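Local coordinates for protein glycoside Hydrolase (Bacteroides uniformis, PDB 5T99) that probably removes galactose from agarose-derived sugars as a family 2 glycoside hydrolase and binds the galactose mimic d-galacto-isofagomine, at residues N258-T272 and T281-I293. Numbering follows the deposited sequence.
Sequences NIWGQKNPYMYKLKT and TDTYFTDFGIRKI. With EDO (1,2-ethanediol), chain J.
One water ties Ile290 N, 2.8 Å from the water oxygen, to two carbonyl oxygens, those of Asn258 and Tyr266, next to the antiparallel hairpin of strands 268-276 and 279-288. The hairpin edges a four-stranded antiparallel sheet of the immunoglobulin-like beta-sandwich domain usual in family 2 enzymes, and illustrates how regular strand pairing can give way to a water bridge between diverging backbones. Three hydrogen-bonded pairs, Tyr268-Phe288, Leu270-Thr286 and Thr272-Tyr284, hold the regular part. On their face, Tyr268 CB sits over the Phe288 ring, 3.8 Å from its centroid; the two rings are nearly parallel (15°) but slid apart. With CG wedged between its backbone N and carbonyl carbon (chi1 77°), Phe288 swings back across the partner strand and meets Leu270 CB with its edge. Ile290 CD1 reaches Tyr268 CE2 at 3.5 Å, while the tyrosine hydroxyl accepts from Asn258 N. Were Tyr268 an alanine, Ile290 CD1 would probably lose its aromatic neighbour and Asn258 N its acceptor. Trp260 N donates to Ile290 O (2.8 Å), and Arg291, whose NE binds Pro407 O, lays its CG 3.7 Å from Trp260 CE3.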
loop_
_atom_site.group_PDB
_atom_site.type_symbol
_atom_site.label_atom_id
_atom_site.label_comp_id
_atom_site.label_asym_id
_atom_site.label_seq_id
_atom_site.Cartn_x
_atom_site.Cartn_y
_atom_site.Cartn_z
ATOM N N ASN A 258 -3.153 10.934 -24.478
ATOM C CA ASN A 258 -4.009 10.198 -23.557
ATOM C C ASN A 258 -3.638 10.670 -22.153
ATOM O O ASN A 258 -2.546 10.379 -21.657
ATOM C CB ASN A 258 -3.799 8.694 -23.689
ATOM C CG ASN A 258 -4.125 8.166 -25.077
ATOM O OD1 ASN A 258 -3.302 7.502 -25.713
ATOM N ND2 ASN A 258 -5.319 8.449 -25.550
ATOM N N ILE A 259 -4.543 11.434 -21.545
ATOM C CA ILE A 259 -4.292 12.084 -20.257
ATOM C C ILE A 259 -4.471 11.049 -19.152
ATOM O O ILE A 259 -5.497 10.365 -19.112
ATOM C CB ILE A 259 -5.285 13.250 -20.010
ATOM C CG1 ILE A 259 -5.196 14.322 -21.112
ATOM C CG2 ILE A 259 -5.082 13.874 -18.634
ATOM C CD1 ILE A 259 -3.905 15.094 -21.157
ATOM N N TRP A 260 -3.476 10.929 -18.272
ATOM C CA TRP A 260 -3.603 10.107 -17.061
ATOM C C TRP A 260 -4.556 10.835 -16.127
ATOM O O TRP A 260 -4.347 12.020 -15.802
ATOM C CB TRP A 260 -2.249 9.878 -16.380
ATOM C CG TRP A 260 -2.274 8.983 -15.140
ATOM C CD1 TRP A 260 -1.970 7.646 -15.088
ATOM C CD2 TRP A 260 -2.575 9.374 -13.789
ATOM N NE1 TRP A 260 -2.076 7.185 -13.800
ATOM C CE2 TRP A 260 -2.456 8.215 -12.984
ATOM C CE3 TRP A 260 -2.947 10.582 -13.186
ATOM C CZ2 TRP A 260 -2.695 8.225 -11.602
ATOM C CZ3 TRP A 260 -3.188 10.600 -11.810
ATOM C CH2 TRP A 260 -3.058 9.420 -11.031
ATOM N N GLY A 261 -5.620 10.136 -15.740
ATOM C CA GLY A 261 -6.619 10.653 -14.799
ATOM C C GLY A 261 -7.199 9.514 -13.981
ATOM O O GLY A 261 -6.904 8.358 -14.243
ATOM N N GLN A 262 -8.034 9.848 -12.999
ATOM C CA GLN A 262 -8.540 8.854 -12.033
ATOM C C GLN A 262 -9.495 7.849 -12.666
ATOM O O GLN A 262 -9.433 6.672 -12.341
ATOM C CB GLN A 262 -9.171 9.529 -10.799
ATOM C CG GLN A 262 -8.203 10.493 -10.129
ATOM C CD GLN A 262 -8.346 10.568 -8.616
ATOM O OE1 GLN A 262 -9.246 11.224 -8.097
ATOM N NE2 GLN A 262 -7.429 9.923 -7.903
ATOM N N LYS A 263 -10.347 8.307 -13.582
ATOM C CA LYS A 263 -11.241 7.410 -14.315
ATOM C C LYS A 263 -10.475 6.642 -15.387
ATOM O O LYS A 263 -10.711 5.449 -15.575
ATOM C CB LYS A 263 -12.395 8.174 -14.976
ATOM C CG LYS A 263 -13.320 8.926 -14.031
ATOM C CD LYS A 263 -14.000 8.007 -13.018
ATOM C CE LYS A 263 -13.335 8.087 -11.640
ATOM N NZ LYS A 263 -13.874 7.088 -10.669
ATOM N N ASN A 264 -9.576 7.328 -16.088
ATOM C CA ASN A 264 -8.807 6.737 -17.191
ATOM C C ASN A 264 -7.298 6.905 -16.968
ATOM O O ASN A 264 -6.681 7.864 -17.451
ATOM C CB ASN A 264 -9.297 7.310 -18.514
ATOM C CG ASN A 264 -10.734 6.873 -18.813
ATOM O OD1 ASN A 264 -10.974 5.714 -19.160
ATOM N ND2 ASN A 264 -11.698 7.785 -18.629
ATOM N N PRO A 265 -6.712 5.980 -16.184
ATOM C CA PRO A 265 -5.307 6.046 -15.770
ATOM C C PRO A 265 -4.361 5.482 -16.838
ATOM O O PRO A 265 -3.691 4.450 -16.648
ATOM C CB PRO A 265 -5.305 5.212 -14.493
ATOM C CG PRO A 265 -6.346 4.169 -14.751
ATOM C CD PRO A 265 -7.416 4.862 -15.521
ATOM N N TYR A 266 -4.305 6.201 -17.952
ATOM C CA TYR A 266 -3.569 5.769 -19.108
ATOM C C TYR A 266 -2.061 5.958 -18.884
ATOM O O TYR A 266 -1.624 7.036 -18.499
ATOM C CB TYR A 266 -4.036 6.558 -20.328
ATOM C CG TYR A 266 -3.521 6.009 -21.626
ATOM C CD1 TYR A 266 -4.338 5.218 -22.442
ATOM C CD2 TYR A 266 -2.209 6.280 -22.048
ATOM C CE1 TYR A 266 -3.876 4.723 -23.649
ATOM C CE2 TYR A 266 -1.729 5.794 -23.250
ATOM C CZ TYR A 266 -2.563 5.010 -24.052
ATOM O OH TYR A 266 -2.074 4.518 -25.246
ATOM N N MET A 267 -1.297 4.903 -19.160
ATOM C CA MET A 267 0.139 4.867 -18.952
ATOM C C MET A 267 0.850 4.727 -20.280
ATOM O O MET A 267 0.409 3.977 -21.149
ATOM C CB MET A 267 0.508 3.657 -18.087
ATOM C CG MET A 267 0.015 3.745 -16.643
ATOM S SD MET A 267 0.713 5.161 -15.783
ATOM C CE MET A 267 2.418 4.643 -15.597
ATOM N N TYR A 268 1.948 5.456 -20.418
ATOM C CA TYR A 268 2.858 5.323 -21.548
ATOM C C TYR A 268 4.072 4.580 -21.040
ATOM O O TYR A 268 4.288 4.490 -19.840
ATOM C CB TYR A 268 3.276 6.703 -22.083
ATOM C CG TYR A 268 2.230 7.412 -22.908
ATOM C CD1 TYR A 268 2.165 7.238 -24.286
ATOM C CD2 TYR A 268 1.303 8.252 -22.315
ATOM C CE1 TYR A 268 1.207 7.892 -25.058
ATOM C CE2 TYR A 268 0.330 8.913 -23.069
ATOM C CZ TYR A 268 0.290 8.741 -24.444
ATOM O OH TYR A 268 -0.656 9.397 -25.192
ATOM N N LYS A 269 4.855 4.057 -21.972
ATOM C CA LYS A 269 6.142 3.425 -21.693
ATOM C C LYS A 269 7.251 4.121 -22.503
ATOM O O LYS A 269 7.132 4.276 -23.722
ATOM C CB LYS A 269 6.075 1.942 -22.043
ATOM C CG LYS A 269 7.344 1.145 -21.757
ATOM C CD LYS A 269 7.173 -0.340 -22.084
ATOM C CE LYS A 269 6.348 -1.060 -21.019
ATOM N NZ LYS A 269 6.125 -2.501 -21.365
ATOM N N LEU A 270 8.315 4.536 -21.811
ATOM C CA LEU A 270 9.489 5.151 -22.435
ATOM C C LEU A 270 10.599 4.122 -22.562
ATOM O O LEU A 270 11.065 3.607 -21.550
ATOM C CB LEU A 270 10.001 6.321 -21.586
ATOM C CG LEU A 270 11.364 6.918 -21.958
ATOM C CD1 LEU A 270 11.306 7.533 -23.356
ATOM C CD2 LEU A 270 11.814 7.935 -20.922
ATOM N N LYS A 271 11.036 3.854 -23.790
ATOM C CA LYS A 271 12.221 3.034 -24.043
ATOM C C LYS A 271 13.351 3.975 -24.417
ATOM O O LYS A 271 13.252 4.701 -25.406
ATOM C CB LYS A 271 11.926 2.062 -25.178
ATOM C CG LYS A 271 13.060 1.139 -25.653
ATOM C CD LYS A 271 12.734 0.624 -27.065
ATOM C CE LYS A 271 13.009 -0.854 -27.247
ATOM N NZ LYS A 271 12.293 -1.402 -28.442
ATOM N N THR A 272 14.414 3.974 -23.626
ATOM C CA THR A 272 15.580 4.825 -23.877
ATOM C C THR A 272 16.770 3.941 -24.268
ATOM O O THR A 272 17.174 3.059 -23.503
ATOM C CB THR A 272 15.927 5.695 -22.637
ATOM O OG1 THR A 272 14.836 6.575 -22.350
ATOM C CG2 THR A 272 17.187 6.531 -22.868
ATOM N N THR A 281 24.494 0.344 -26.790
ATOM C CA THR A 281 25.147 -0.037 -25.536
ATOM C C THR A 281 24.199 -0.339 -24.377
ATOM O O THR A 281 24.577 -1.065 -23.457
ATOM C CB THR A 281 26.127 1.038 -25.055
ATOM O OG1 THR A 281 25.408 2.195 -24.598
ATOM C CG2 THR A 281 27.077 1.418 -26.176
ATOM N N ASP A 282 22.991 0.221 -24.394
ATOM C CA ASP A 282 22.062 0.072 -23.277
ATOM C C ASP A 282 20.621 0.380 -23.670
ATOM O O ASP A 282 20.373 1.168 -24.589
ATOM C CB ASP A 282 22.484 0.997 -22.131
ATOM C CG ASP A 282 21.814 0.646 -20.815
ATOM O OD1 ASP A 282 21.361 -0.513 -20.646
ATOM O OD2 ASP A 282 21.733 1.541 -19.957
ATOM N N THR A 283 19.693 -0.273 -22.972
ATOM C CA THR A 283 18.263 -0.069 -23.148
ATOM C C THR A 283 17.681 0.053 -21.762
ATOM O O THR A 283 17.970 -0.774 -20.906
ATOM C CB THR A 283 17.591 -1.245 -23.881
ATOM O OG1 THR A 283 18.158 -1.397 -25.190
ATOM C CG2 THR A 283 16.088 -1.013 -24.028
ATOM N N TYR A 284 16.846 1.069 -21.551
ATOM C CA TYR A 284 16.342 1.417 -20.221
ATOM C C TYR A 284 14.901 1.892 -20.334
ATOM O O TYR A 284 14.615 2.851 -21.059
ATOM C CB TYR A 284 17.209 2.527 -19.640
ATOM C CG TYR A 284 16.973 2.887 -18.186
ATOM C CD1 TYR A 284 17.747 2.311 -17.167
ATOM C CD2 TYR A 284 16.014 3.825 -17.828
ATOM C CE1 TYR A 284 17.563 2.663 -15.836
ATOM C CE2 TYR A 284 15.823 4.181 -16.499
ATOM C CZ TYR A 284 16.601 3.599 -15.507
ATOM O OH TYR A 284 16.409 3.946 -14.189
ATOM N N PHE A 285 14.010 1.224 -19.610
ATOM C CA PHE A 285 12.588 1.496 -19.665
ATOM C C PHE A 285 12.128 2.323 -18.457
ATOM O O PHE A 285 12.642 2.148 -17.348
ATOM C CB PHE A 285 11.815 0.181 -19.737
ATOM C CG PHE A 285 11.968 -0.542 -21.049
ATOM C CD1 PHE A 285 11.132 -0.235 -22.137
ATOM C CD2 PHE A 285 12.928 -1.537 -21.204
ATOM C CE1 PHE A 285 11.251 -0.906 -23.345
ATOM C CE2 PHE A 285 13.054 -2.214 -22.415
ATOM C CZ PHE A 285 12.220 -1.894 -23.489
ATOM N N THR A 286 11.176 3.227 -18.701
ATOM C CA THR A 286 10.534 4.028 -17.655
ATOM C C THR A 286 9.027 4.122 -17.951
ATOM O O THR A 286 8.622 4.512 -19.047
ATOM C CB THR A 286 11.106 5.466 -17.580
ATOM O OG1 THR A 286 12.531 5.440 -17.426
ATOM C CG2 THR A 286 10.488 6.242 -16.403
ATOM N N ASP A 287 8.199 3.772 -16.974
ATOM C CA ASP A 287 6.759 3.951 -17.113
ATOM C C ASP A 287 6.426 5.352 -16.658
ATOM O O ASP A 287 7.038 5.856 -15.704
ATOM C CB ASP A 287 6.000 2.914 -16.295
ATOM C CG ASP A 287 6.059 1.526 -16.915
ATOM O OD1 ASP A 287 5.961 1.402 -18.158
ATOM O OD2 ASP A 287 6.186 0.551 -16.160
ATOM N N PHE A 288 5.499 6.002 -17.361
ATOM C CA PHE A 288 5.083 7.359 -17.003
ATOM C C PHE A 288 3.682 7.675 -17.497
ATOM O O PHE A 288 3.155 6.985 -18.369
ATOM C CB PHE A 288 6.088 8.401 -17.517
ATOM C CG PHE A 288 5.988 8.681 -19.000
ATOM C CD1 PHE A 288 5.165 9.691 -19.477
ATOM C CD2 PHE A 288 6.721 7.935 -19.916
ATOM C CE1 PHE A 288 5.063 9.947 -20.837
ATOM C CE2 PHE A 288 6.626 8.188 -21.278
ATOM C CZ PHE A 288 5.804 9.202 -21.739
ATOM N N GLY A 289 3.098 8.724 -16.919
ATOM C CA GLY A 289 1.799 9.234 -17.309
ATOM C C GLY A 289 1.842 10.722 -17.605
ATOM O O GLY A 289 2.813 11.415 -17.265
ATOM N N ILE A 290 0.772 11.198 -18.238
ATOM C CA ILE A 290 0.645 12.584 -18.648
ATOM C C ILE A 290 -0.520 13.236 -17.898
ATOM O O ILE A 290 -1.696 13.037 -18.229
ATOM C CB ILE A 290 0.463 12.702 -20.178
ATOM C CG1 ILE A 290 1.628 12.002 -20.897
ATOM C CG2 ILE A 290 0.357 14.164 -20.597
ATOM C CD1 ILE A 290 1.625 12.123 -22.417
ATOM N N ARG A 291 -0.172 14.012 -16.880
ATOM C CA ARG A 291 -1.144 14.771 -16.104
ATOM C C ARG A 291 -0.440 15.970 -15.509
ATOM O O ARG A 291 0.768 15.916 -15.260
ATOM C CB ARG A 291 -1.820 13.898 -15.016
ATOM C CG ARG A 291 -1.157 13.828 -13.633
ATOM C CD ARG A 291 0.116 13.024 -13.660
ATOM N NE ARG A 291 0.820 13.018 -12.368
ATOM C CZ ARG A 291 1.740 13.910 -11.969
ATOM N NH1 ARG A 291 2.318 13.756 -10.784
ATOM N NH2 ARG A 291 2.096 14.954 -12.728
ATOM N N LYS A 292 -1.199 17.044 -15.314
ATOM C CA LYS A 292 -0.716 18.226 -14.610
ATOM C C LYS A 292 -1.326 18.275 -13.210
ATOM O O LYS A 292 -2.457 17.803 -12.981
ATOM C CB LYS A 292 -1.001 19.533 -15.373
ATOM C CG LYS A 292 -2.467 19.874 -15.611
ATOM C CD LYS A 292 -2.599 21.085 -16.532
ATOM C CE LYS A 292 -4.045 21.395 -16.911
ATOM N NZ LYS A 292 -4.181 21.956 -18.286
ATOM N N ILE A 293 -0.542 18.808 -12.277
ATOM C CA ILE A 293 -1.009 19.042 -10.918
ATOM C C ILE A 293 -0.677 20.462 -10.511
ATOM O O ILE A 293 0.268 21.066 -10.994
ATOM C CB ILE A 293 -0.447 18.030 -9.890
ATOM C CG1 ILE A 293 1.086 17.983 -9.913
ATOM C CG2 ILE A 293 -1.054 16.650 -10.126
ATOM C CD1 ILE A 293 1.689 17.474 -8.626
HETATM C C1 EDO J . 5.641 12.591 -13.948
HETATM O O1 EDO J . 7.010 12.698 -13.481
HETATM C C2 EDO J . 5.505 11.723 -15.204
HETATM O O2 EDO J . 4.714 10.536 -14.980
HETATM O O HOH W 1 -1.012 9.460 -19.615
HETATM O O HOH W 2 3.268 1.599 -19.008
HETATM O O HOH W 3 13.716 5.309 -19.973
#